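Local coordinates for protein metal transporter CNNM3 (Homo sapiens, PDB 6DFD) that probably takes part in magnesium efflux across the membrane, its cyclic nucleotide-binding homology domain pairing two subunits into a dimer, at residues Arg59-Phe64 / Phe135-Val140; Tyr110-Leu115 / Leu191-Arg196. The protein carries 6 engineered substitutions. All coordinates share one frame; numbering follows the deposited sequence.

Overall arrangement
Both contacts belong to the cyclic nucleotide-binding homology domain, a beta-barrel with helices packed on it, and their centres are about 9 Å apart. Interaction 2 pairs two strands deep in the fold, its centre about 2 Å from that of the chain; interaction 1, about 8 Å out, lays the end of helix 47-60 and the turn after it against strand 137-138. That strand is the next neighbour of strand 110-114, so one sheet serves both: Tyr138 N lies 2.8 Å from Ile112 O, a probable hydrogen bond. Phe64 and Phe111 meet edge-to-face, a second tie between the two sites. Interaction 1 also reaches the second subunit, where Val140 packs on Glu126 of that chain, whereas interaction 2 stays within its own subunit.

Interaction 1: residues Arg59-Phe64 / Phe135-Val140; sequences REVDVF and FTYYGV
Glu60, in the last turn of helix 47-60, comes near the other segment with its backbone, a loose approach of its O to Tyr137 OH at 4.0 Å. Val61 is the first residue to leave the helix, and it meets both Tyr137 and Val140. Its CG2 sits over one face of the Tyr137 ring, 3.9 Å from the ring centroid and displaced toward the rim, with CZ the closest ring atom at 3.6 Å, a CH-pi contact. The tyrosine reaches it because chi1 of 57° sets CG between its own backbone N and carbonyl carbon. The other methyl of Val61, CG1, lies anti to the backbone N (chi1 -173°) and slides past Val140 CG2 at 3.9 Å. Val63 follows in a short 3-10 turn, its CG1 3.7 Å from Val140 CG1, while Phe64 N closes the turn on Val61 O. Tyr199 from the C-terminal helix 196-207 takes Val63 O through its hydroxyl. An alanine at Tyr137 takes away the ring under Val61 CG2 and would probably open a gap beside that methyl, between the turn and the strand. All the direct contacts between side chains here are apolar, which implies that the turn after the helix is held to the strand and the residues just beyond it by the fit of methyls and one ring face rather than by directional polar bonds.

Interaction 2: residues Tyr110-Leu115 / Leu191-Arg196; sequences YFILIL and LIKVTR
Two neighbouring antiparallel strands of the four-stranded sheet 84-87, 189-195, 110-114 and 137-138 make this contact, and its backbone is stitched at two hydrogen-bonded pairs. Phe111 and Val194 exchange both bonds, Phe111 N to Val194 O at 2.7 Å and nearly straight (174° at the hydrogen), and Leu113 and Ile192 do the same. On the face carrying Tyr110, Ile112 and Ile114, the extended chain of Lys193 crosses the tyrosine ring: CE lies over the face, 3.5 Å from the ring centroid, in a CH-pi contact, and NZ follows at 4.2 Å as a cation-pi partner. Chi1 of -175°, with CG anti to the backbone N, starts the lysine on that course. The tyrosine hydroxyl is tied elsewhere, to Leu101 O of strand 100-102. This sheet is one wall of the domain's beta-barrel, and the Tyr110 face meets strand 100-102 of the other sheet, where Leu101 also touches Ile112 and Leu191. Next along the same face, Leu191 CD2 touches both Ile112 CG2 and Ile114 CG1, 3.9 Å from each, crossing the first side chain and running alongside the second. Phe111, Leu113 and Ile192 turn to the reverse face, where Leu57 of helix 47-60 packs on the first two. Where the chain turns a corner at Leu115, its CD2 meets Ile192 CG1 at 3.7 Å, and Thr53 of that helix touches Leu115.

Interaction 1: residues Arg59-Phe64 / Phe135-Val140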
ATOM      1  N   ARG A  59      -3.256   5.412  18.912  1.00 40.24           N
ATOM      2  CA  ARG A  59      -4.529   5.874  18.365  1.00 41.45           C
ATOM      3  C   ARG A  59      -4.983   5.041  17.172  1.00 40.79           C
ATOM      4  O   ARG A  59      -6.178   4.797  17.010  1.00 43.34           O
ATOM      5  CB  ARG A  59      -4.426   7.340  17.946  1.00 44.67           C
ATOM      6  CG  ARG A  59      -5.648   7.859  17.197  1.00 52.06           C
ATOM      7  CD  ARG A  59      -6.767   8.186  18.154  1.00 60.51           C
ATOM      8  NE  ARG A  59      -6.622   9.575  18.551  1.00 65.59           N
ATOM      9  CZ  ARG A  59      -7.247  10.596  17.979  1.00 65.97           C
ATOM     10  NH1 ARG A  59      -8.121  10.407  16.997  1.00 64.75           N
ATOM     11  NH2 ARG A  59      -7.001  11.818  18.407  1.00 67.27           N
ATOM     12  N   GLU A  60      -4.057   4.632  16.309  1.00 38.19           N
ATOM     13  CA  GLU A  60      -4.411   4.177  14.973  1.00 40.11           C
ATOM     14  C   GLU A  60      -4.382   2.663  14.792  1.00 40.96           C
ATOM     15  O   GLU A  60      -5.034   2.164  13.868  1.00 42.01           O
ATOM     16  CB  GLU A  60      -3.468   4.812  13.941  1.00 42.44           C
ATOM     17  CG  GLU A  60      -3.553   6.340  13.883  1.00 48.40           C
ATOM     18  CD  GLU A  60      -4.915   6.845  13.432  1.00 55.26           C
ATOM     19  OE1 GLU A  60      -5.357   7.911  13.924  1.00 51.73           O
ATOM     20  OE2 GLU A  60      -5.539   6.175  12.582  1.00 62.98           O
ATOM     21  N   VAL A  61      -3.647   1.922  15.627  1.00 37.82           N
ATOM     22  CA  VAL A  61      -3.419   0.494  15.408  1.00 37.67           C
ATOM     23  C   VAL A  61      -3.996  -0.280  16.585  1.00 39.70           C
ATOM     24  O   VAL A  61      -3.557  -0.103  17.729  1.00 38.56           O
ATOM     25  CB  VAL A  61      -1.928   0.179  15.217  1.00 39.80           C
ATOM     26  CG1 VAL A  61      -1.752  -1.276  14.824  1.00 41.49           C
ATOM     27  CG2 VAL A  61      -1.329   1.098  14.161  1.00 38.81           C
ATOM     28  N   ASP A  62      -4.958  -1.166  16.293  1.00 42.59           N
ATOM     29  CA  ASP A  62      -5.754  -1.802  17.342  1.00 47.94           C
ATOM     30  C   ASP A  62      -4.903  -2.639  18.295  1.00 41.08           C
ATOM     31  O   ASP A  62      -5.154  -2.653  19.507  1.00 38.02           O
ATOM     32  CB  ASP A  62      -6.846  -2.668  16.712  1.00 62.53           C
ATOM     33  CG  ASP A  62      -8.001  -1.847  16.164  1.00 76.97           C
ATOM     34  OD1 ASP A  62      -7.935  -0.600  16.230  1.00 81.50           O
ATOM     35  OD2 ASP A  62      -8.981  -2.449  15.669  1.00 83.19           O
ATOM     36  N   VAL A  63      -3.917  -3.374  17.775  1.00 42.97           N
ATOM     37  CA  VAL A  63      -3.103  -4.199  18.667  1.00 43.39           C
ATOM     38  C   VAL A  63      -2.304  -3.352  19.652  1.00 38.81           C
ATOM     39  O   VAL A  63      -1.820  -3.875  20.661  1.00 39.01           O
ATOM     40  CB  VAL A  63      -2.151  -5.117  17.869  1.00 44.57           C
ATOM     41  CG1 VAL A  63      -2.936  -6.067  16.984  1.00 47.50           C
ATOM     42  CG2 VAL A  63      -1.198  -4.311  17.034  1.00 43.17           C
ATOM     43  N   PHE A  64      -2.150  -2.055  19.390  1.00 36.37           N
ATOM     44  CA  PHE A  64      -1.454  -1.150  20.296  1.00 35.85           C
ATOM     45  C   PHE A  64      -2.399  -0.249  21.081  1.00 36.68           C
ATOM     46  O   PHE A  64      -1.939   0.709  21.712  1.00 39.53           O
ATOM     47  CB  PHE A  64      -0.457  -0.298  19.516  1.00 35.25           C
ATOM     48  CG  PHE A  64       0.706  -1.082  18.995  1.00 34.49           C
ATOM     49  CD1 PHE A  64       1.593  -1.681  19.874  1.00 35.52           C
ATOM     50  CD2 PHE A  64       0.903  -1.243  17.638  1.00 34.61           C
ATOM     51  CE1 PHE A  64       2.654  -2.417  19.415  1.00 35.33           C
ATOM     52  CE2 PHE A  64       1.976  -1.986  17.168  1.00 34.30           C
ATOM     53  CZ  PHE A  64       2.849  -2.564  18.056  1.00 34.62           C
ATOM     54  N   PHE A 135       5.435   6.406   8.094  1.00 30.25           N
ATOM     55  CA  PHE A 135       4.341   6.114   9.013  1.00 31.47           C
ATOM     56  C   PHE A 135       3.307   5.181   8.399  1.00 31.77           C
ATOM     57  O   PHE A 135       2.222   4.988   8.972  1.00 32.94           O
ATOM     58  CB  PHE A 135       3.726   7.406   9.575  1.00 32.98           C
ATOM     59  CG  PHE A 135       4.473   7.910  10.790  1.00 33.75           C
ATOM     60  CD1 PHE A 135       5.692   8.552  10.655  1.00 35.84           C
ATOM     61  CD2 PHE A 135       4.013   7.642  12.069  1.00 33.09           C
ATOM     62  CE1 PHE A 135       6.415   8.965  11.770  1.00 37.30           C
ATOM     63  CE2 PHE A 135       4.733   8.055  13.185  1.00 34.30           C
ATOM     64  CZ  PHE A 135       5.925   8.717  13.037  1.00 36.48           C
ATOM     65  N   THR A 136       3.638   4.532   7.282  1.00 29.74           N
ATOM     66  CA  THR A 136       2.923   3.329   6.902  1.00 28.84           C
ATOM     67  C   THR A 136       3.466   2.164   7.721  1.00 29.56           C
ATOM     68  O   THR A 136       4.593   2.206   8.217  1.00 29.39           O
ATOM     69  CB  THR A 136       3.046   3.061   5.401  1.00 30.79           C
ATOM     70  OG1 THR A 136       4.421   2.898   5.042  1.00 33.01           O
ATOM     71  CG2 THR A 136       2.437   4.223   4.613  1.00 33.86           C
ATOM     72  N   TYR A 137       2.634   1.143   7.925  1.00 32.43           N
ATOM     73  CA  TYR A 137       3.030   0.034   8.784  1.00 32.30           C
ATOM     74  C   TYR A 137       2.480  -1.277   8.247  1.00 32.25           C
ATOM     75  O   TYR A 137       1.546  -1.303   7.444  1.00 33.84           O
ATOM     76  CB  TYR A 137       2.566   0.254  10.224  1.00 32.28           C
ATOM     77  CG  TYR A 137       1.081   0.459  10.336  1.00 33.94           C
ATOM     78  CD1 TYR A 137       0.219  -0.620  10.419  1.00 37.04           C
ATOM     79  CD2 TYR A 137       0.540   1.738  10.344  1.00 36.92           C
ATOM     80  CE1 TYR A 137      -1.154  -0.431  10.529  1.00 42.04           C
ATOM     81  CE2 TYR A 137      -0.825   1.934  10.449  1.00 42.17           C
ATOM     82  CZ  TYR A 137      -1.662   0.847  10.540  1.00 45.83           C
ATOM     83  OH  TYR A 137      -3.020   1.035  10.642  1.00 51.74           O
ATOM     84  N   TYR A 138       3.084  -2.370   8.715  1.00 30.93           N
ATOM     85  CA  TYR A 138       2.928  -3.695   8.129  1.00 31.44           C
ATOM     86  C   TYR A 138       3.060  -4.728   9.231  1.00 33.13           C
ATOM     87  O   TYR A 138       3.663  -4.472  10.275  1.00 34.09           O
ATOM     88  CB  TYR A 138       3.988  -3.972   7.044  1.00 31.94           C
ATOM     89  CG  TYR A 138       4.099  -2.819   6.087  1.00 34.15           C
ATOM     90  CD1 TYR A 138       3.309  -2.762   4.950  1.00 38.61           C
ATOM     91  CD2 TYR A 138       4.927  -1.743   6.368  1.00 33.63           C
ATOM     92  CE1 TYR A 138       3.362  -1.673   4.098  1.00 37.62           C
ATOM     93  CE2 TYR A 138       4.983  -0.650   5.528  1.00 33.31           C
ATOM     94  CZ  TYR A 138       4.195  -0.622   4.393  1.00 35.95           C
ATOM     95  OH  TYR A 138       4.232   0.470   3.546  1.00 35.87           O
ATOM     96  N   GLY A 139       2.502  -5.905   8.976  1.00 33.58           N
ATOM     97  CA  GLY A 139       2.754  -7.056   9.820  1.00 34.77           C
ATOM     98  C   GLY A 139       1.982  -7.085  11.117  1.00 36.76           C
ATOM     99  O   GLY A 139       2.402  -7.770  12.049  1.00 38.25           O
ATOM    100  N   VAL A 140       0.863  -6.360  11.210  1.00 36.80           N
ATOM    101  CA  VAL A 140       0.048  -6.403  12.426  1.00 40.25           C
ATOM    102  C   VAL A 140      -0.370  -7.832  12.736  1.00 44.17           C
ATOM    103  O   VAL A 140      -0.395  -8.249  13.902  1.00 46.77           O
ATOM    104  CB  VAL A 140      -1.175  -5.476  12.281  1.00 41.81           C
ATOM    105  CG1 VAL A 140      -2.195  -5.723  13.387  1.00 48.49           C
ATOM    106  CG2 VAL A 140      -0.731  -4.021  12.297  1.00 39.19           C
TER

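Interaction 2: residues Tyr110-Leu115 / Leu191-Arg196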
ATOM      1  N   TYR A 110       7.134 -10.253  12.731  1.00 42.34           N
ATOM      2  CA  TYR A 110       7.357  -8.913  13.248  1.00 39.88           C
ATOM      3  C   TYR A 110       6.468  -7.902  12.543  1.00 37.70           C
ATOM      4  O   TYR A 110       6.021  -8.102  11.410  1.00 39.84           O
ATOM      5  CB  TYR A 110       8.823  -8.488  13.126  1.00 42.26           C
ATOM      6  CG  TYR A 110       9.415  -8.685  11.743  1.00 44.19           C
ATOM      7  CD1 TYR A 110       9.143  -7.794  10.720  1.00 42.69           C
ATOM      8  CD2 TYR A 110      10.246  -9.767  11.474  1.00 48.02           C
ATOM      9  CE1 TYR A 110       9.683  -7.970   9.453  1.00 43.41           C
ATOM     10  CE2 TYR A 110      10.798  -9.952  10.211  1.00 48.83           C
ATOM     11  CZ  TYR A 110      10.510  -9.054   9.209  1.00 46.54           C
ATOM     12  OH  TYR A 110      11.055  -9.245   7.959  1.00 48.30           O
ATOM     13  N   PHE A 111       6.209  -6.819  13.267  1.00 33.28           N
ATOM     14  CA  PHE A 111       5.494  -5.643  12.801  1.00 32.13           C
ATOM     15  C   PHE A 111       6.519  -4.560  12.500  1.00 33.38           C
ATOM     16  O   PHE A 111       7.516  -4.431  13.218  1.00 33.43           O
ATOM     17  CB  PHE A 111       4.516  -5.192  13.892  1.00 31.73           C
ATOM     18  CG  PHE A 111       4.046  -3.773  13.779  1.00 31.91           C
ATOM     19  CD1 PHE A 111       4.792  -2.728  14.319  1.00 32.00           C
ATOM     20  CD2 PHE A 111       2.827  -3.482  13.195  1.00 31.22           C
ATOM     21  CE1 PHE A 111       4.351  -1.429  14.233  1.00 31.35           C
ATOM     22  CE2 PHE A 111       2.378  -2.172  13.107  1.00 31.65           C
ATOM     23  CZ  PHE A 111       3.138  -1.146  13.627  1.00 31.54           C
ATOM     24  N   ILE A 112       6.288  -3.797  11.433  1.00 32.91           N
ATOM     25  CA  ILE A 112       7.173  -2.701  11.058  1.00 31.26           C
ATOM     26  C   ILE A 112       6.365  -1.437  10.824  1.00 31.58           C
ATOM     27  O   ILE A 112       5.310  -1.463  10.179  1.00 31.92           O
ATOM     28  CB  ILE A 112       8.007  -3.046   9.806  1.00 34.80           C
ATOM     29  CG1 ILE A 112       9.071  -4.079  10.175  1.00 39.90           C
ATOM     30  CG2 ILE A 112       8.656  -1.791   9.232  1.00 31.48           C
ATOM     31  CD1 ILE A 112       9.780  -4.672   9.000  1.00 46.63           C
ATOM     32  N   LEU A 113       6.870  -0.323  11.349  1.00 30.40           N
ATOM     33  CA  LEU A 113       6.385   1.004  11.005  1.00 29.28           C
ATOM     34  C   LEU A 113       7.565   1.771  10.436  1.00 28.78           C
ATOM     35  O   LEU A 113       8.663   1.731  11.002  1.00 29.45           O
ATOM     36  CB  LEU A 113       5.799   1.742  12.216  1.00 30.48           C
ATOM     37  CG  LEU A 113       5.366   3.182  11.907  1.00 32.75           C
ATOM     38  CD1 LEU A 113       4.127   3.540  12.628  1.00 35.18           C
ATOM     39  CD2 LEU A 113       6.444   4.176  12.286  1.00 36.91           C
ATOM     40  N   ILE A 114       7.349   2.447   9.316  1.00 28.33           N
ATOM     41  CA  ILE A 114       8.414   3.188   8.648  1.00 27.86           C
ATOM     42  C   ILE A 114       8.499   4.572   9.276  1.00 29.30           C
ATOM     43  O   ILE A 114       7.562   5.369   9.169  1.00 31.01           O
ATOM     44  CB  ILE A 114       8.163   3.286   7.134  1.00 30.24           C
ATOM     45  CG1 ILE A 114       8.131   1.891   6.510  1.00 34.80           C
ATOM     46  CG2 ILE A 114       9.262   4.147   6.445  1.00 31.44           C
ATOM     47  CD1 ILE A 114       7.745   1.898   5.036  1.00 41.45           C
ATOM     48  N   LEU A 115       9.627   4.871   9.921  1.00 30.97           N
ATOM     49  CA  LEU A 115       9.805   6.223  10.443  1.00 31.59           C
ATOM     50  C   LEU A 115      10.232   7.169   9.337  1.00 31.83           C
ATOM     51  O   LEU A 115       9.800   8.331   9.297  1.00 30.04           O
ATOM     52  CB  LEU A 115      10.852   6.229  11.552  1.00 34.38           C
ATOM     53  CG  LEU A 115      10.478   6.270  13.036  1.00 38.27           C
ATOM     54  CD1 LEU A 115       9.047   5.901  13.322  1.00 39.49           C
ATOM     55  CD2 LEU A 115      11.442   5.405  13.800  1.00 38.81           C
ATOM     56  N   LEU A 191      13.282   2.489  10.770  1.00 33.48           N
ATOM     57  CA  LEU A 191      12.168   1.594  11.051  1.00 35.00           C
ATOM     58  C   LEU A 191      11.978   1.384  12.544  1.00 33.56           C
ATOM     59  O   LEU A 191      12.943   1.342  13.315  1.00 33.29           O
ATOM     60  CB  LEU A 191      12.400   0.197  10.435  1.00 39.30           C
ATOM     61  CG  LEU A 191      12.618   0.081   8.930  1.00 42.97           C
ATOM     62  CD1 LEU A 191      12.807  -1.368   8.575  1.00 43.94           C
ATOM     63  CD2 LEU A 191      11.455   0.674   8.163  1.00 45.54           C
ATOM     64  N   ILE A 192      10.713   1.195  12.918  1.00 31.76           N
ATOM     65  CA  ILE A 192      10.315   0.545  14.164  1.00 32.32           C
ATOM     66  C   ILE A 192       9.984  -0.902  13.826  1.00 32.37           C
ATOM     67  O   ILE A 192       9.155  -1.160  12.947  1.00 33.40           O
ATOM     68  CB  ILE A 192       9.102   1.257  14.792  1.00 34.10           C
ATOM     69  CG1 ILE A 192       9.490   2.668  15.240  1.00 36.78           C
ATOM     70  CG2 ILE A 192       8.510   0.446  15.950  1.00 35.65           C
ATOM     71  CD1 ILE A 192      10.603   2.712  16.308  1.00 39.14           C
ATOM     72  N   LYS A 193      10.636  -1.847  14.502  1.00 33.21           N
ATOM     73  CA  LYS A 193      10.403  -3.273  14.297  1.00 34.48           C
ATOM     74  C   LYS A 193      10.046  -3.920  15.625  1.00 35.07           C
ATOM     75  O   LYS A 193      10.865  -3.935  16.553  1.00 36.30           O
ATOM     76  CB  LYS A 193      11.635  -3.960  13.716  1.00 36.46           C
ATOM     77  CG  LYS A 193      11.421  -5.425  13.378  1.00 43.24           C
ATOM     78  CD  LYS A 193      12.749  -6.122  13.078  1.00 53.73           C
ATOM     79  CE  LYS A 193      12.560  -7.366  12.221  1.00 63.50           C
ATOM     80  NZ  LYS A 193      13.861  -8.008  11.848  1.00 70.34           N
ATOM     81  N   VAL A 194       8.849  -4.491  15.702  1.00 34.06           N
ATOM     82  CA  VAL A 194       8.369  -5.141  16.920  1.00 34.75           C
ATOM     83  C   VAL A 194       8.074  -6.593  16.593  1.00 35.81           C
ATOM     84  O   VAL A 194       7.211  -6.880  15.753  1.00 35.49           O
ATOM     85  CB  VAL A 194       7.130  -4.443  17.491  1.00 32.54           C
ATOM     86  CG1 VAL A 194       6.619  -5.196  18.726  1.00 32.51           C
ATOM     87  CG2 VAL A 194       7.472  -3.017  17.835  1.00 34.15           C
ATOM     88  N   THR A 195       8.789  -7.503  17.245  1.00 38.21           N
ATOM     89  CA  THR A 195       8.540  -8.915  17.045  1.00 40.27           C
ATOM     90  C   THR A 195       7.368  -9.371  17.904  1.00 39.32           C
ATOM     91  O   THR A 195       6.960  -8.709  18.864  1.00 38.88           O
ATOM     92  CB  THR A 195       9.773  -9.760  17.385  1.00 43.43           C
ATOM     93  OG1 THR A 195      10.009  -9.727  18.797  1.00 42.71           O
ATOM     94  CG2 THR A 195      11.013  -9.246  16.650  1.00 44.57           C
ATOM     95  N   ARG A 196       6.830 -10.530  17.543  1.00 40.19           N
ATOM     96  CA  ARG A 196       5.736 -11.099  18.314  1.00 42.44           C
ATOM     97  C   ARG A 196       6.147 -11.314  19.764  1.00 41.97           C
ATOM     98  O   ARG A 196       5.370 -11.035  20.683  1.00 42.27           O
ATOM     99  CB  ARG A 196       5.286 -12.410  17.674  1.00 47.09           C
ATOM    100  CG  ARG A 196       4.137 -13.094  18.398  1.00 53.24           C
ATOM    101  CD  ARG A 196       3.532 -14.208  17.555  1.00 63.03           C
ATOM    102  NE  ARG A 196       4.553 -15.024  16.900  1.00 71.68           N
ATOM    103  CZ  ARG A 196       4.298 -16.096  16.155  1.00 76.25           C
ATOM    104  NH1 ARG A 196       3.048 -16.502  15.966  1.00 78.68           N
ATOM    105  NH2 ARG A 196       5.297 -16.770  15.601  1.00 75.88           N
TER